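Local coordinates for protein geobacter metallireducens SMUG1 (PDB 5H9I) that is a SMUG1-type member of the uracil-DNA glycosylase superfamily, an alpha/beta protein built round a four-stranded parallel sheet with helices packed about it, at residues D12-A15 against A16-G20. Residues are numbered along the deposited sequence; the frame is centred on the assembly and turned at random.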
loop_
_atom_site.group_PDB
_atom_site.type_symbol
_atom_site.label_atom_id
_atom_site.label_comp_id
_atom_site.label_asym_id
_atom_site.label_seq_id
_atom_site.Cartn_x
_atom_site.Cartn_y
_atom_site.Cartn_z
ATOM N N ASP A 12 -6.895 0.165 12.106
ATOM C CA ASP A 12 -6.613 0.407 13.531
ATOM C C ASP A 12 -6.195 -0.889 14.229
ATOM O O ASP A 12 -5.300 -0.865 15.007
ATOM C CB ASP A 12 -7.781 1.107 14.214
ATOM C CG ASP A 12 -7.896 2.622 13.828
ATOM O OD1 ASP A 12 -6.944 3.252 13.381
ATOM O OD2 ASP A 12 -8.938 3.167 13.986
ATOM N N ALA A 13 -6.823 -1.990 13.868
ATOM C CA ALA A 13 -6.512 -3.341 14.458
ATOM C C ALA A 13 -5.115 -3.719 14.011
ATOM O O ALA A 13 -4.294 -4.218 14.783
ATOM C CB ALA A 13 -7.472 -4.344 14.039
ATOM N N LEU A 14 -4.802 -3.548 12.725
ATOM C CA LEU A 14 -3.450 -3.777 12.246
ATOM C C LEU A 14 -2.401 -2.960 13.021
ATOM O O LEU A 14 -1.376 -3.425 13.383
ATOM C CB LEU A 14 -3.373 -3.567 10.748
ATOM C CG LEU A 14 -1.986 -3.708 10.083
ATOM C CD1 LEU A 14 -1.383 -5.110 10.362
ATOM C CD2 LEU A 14 -2.101 -3.417 8.567
ATOM N N ALA A 15 -2.624 -1.654 13.170
ATOM C CA ALA A 15 -1.651 -0.803 13.922
ATOM C C ALA A 15 -1.418 -1.313 15.348
ATOM O O ALA A 15 -0.280 -1.381 15.772
ATOM C CB ALA A 15 -2.148 0.670 13.955
ATOM N N ALA A 16 -2.453 -1.762 15.961
ATOM C CA ALA A 16 -2.351 -2.357 17.326
ATOM C C ALA A 16 -1.513 -3.634 17.322
ATOM O O ALA A 16 -0.661 -3.922 18.249
ATOM C CB ALA A 16 -3.692 -2.658 17.896
ATOM N N ASP A 17 -1.773 -4.495 16.362
ATOM C CA ASP A 17 -1.023 -5.708 16.229
ATOM C C ASP A 17 0.440 -5.386 15.985
ATOM O O ASP A 17 1.343 -6.031 16.552
ATOM C CB ASP A 17 -1.556 -6.558 15.083
ATOM C CG ASP A 17 -2.808 -7.210 15.393
ATOM O OD1 ASP A 17 -3.040 -7.367 16.609
ATOM O OD2 ASP A 17 -3.561 -7.694 14.524
ATOM N N LEU A 18 0.743 -4.404 15.119
ATOM C CA LEU A 18 2.091 -3.984 14.825
ATOM C C LEU A 18 2.870 -3.389 16.024
ATOM O O LEU A 18 4.089 -3.554 16.095
ATOM C CB LEU A 18 2.136 -3.058 13.593
ATOM C CG LEU A 18 1.600 -3.791 12.308
ATOM C CD1 LEU A 18 1.500 -2.770 11.189
ATOM C CD2 LEU A 18 2.398 -4.950 11.858
ATOM N N ALA A 19 2.133 -2.707 16.874
ATOM C CA ALA A 19 2.723 -1.986 17.986
ATOM C C ALA A 19 3.345 -2.900 19.022
ATOM O O ALA A 19 4.175 -2.400 19.777
ATOM C CB ALA A 19 1.650 -1.170 18.687
ATOM N N GLY A 20 2.902 -4.157 19.065
ATOM C CA GLY A 20 3.423 -5.172 19.944
ATOM C C GLY A 20 4.693 -5.835 19.396
ATOM O O GLY A 20 5.429 -6.458 20.134
#
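The carboxylate of Asp17 turns one of its faces to the backbone carbonyl of Ala13, whose O sits over Asp17 CG at 3.4 Å; a glycerol, probably from the crystallisation liquor, lies close to OD2. Asp17 CG is anti to its own carbonyl carbon (chi1 -74°), which swings the acid back over the preceding turn. Aspartate probably suits this partly exposed position, where a charged group can keep some contact with water while its side chain touches Ala169. The carbonyl of Ala13 is already engaged, accepting Asp17 N at 3.0 Å.

That bond is one of the four i to i+4 bonds linking 12-15 to 16-20 within the alpha-helix 7-19, near its C-terminal end. Leu18 N meets Leu14 O at 2.9 Å, whereas Ala19 N reaches Ala15 O at 3.0 Å with a more bent N-H angle of 136°.

One turn apart, Leu14 and Leu18 lie on the buried side, their branched tips meeting at an angle: Leu14 CG and CD1 each come to 3.8 Å from Leu18 CD1. Leucine fits here, since both pack against helix 160-181, Leu14 on Ala173 and Leu18 on Leu166, and both touch Pro142. Ala16 and Ala19, small and helix-compatible, occupy exposed positions. Asp12, whose carbonyl accepts Ala16 N, forms a salt bridge through OD2 with Arg38.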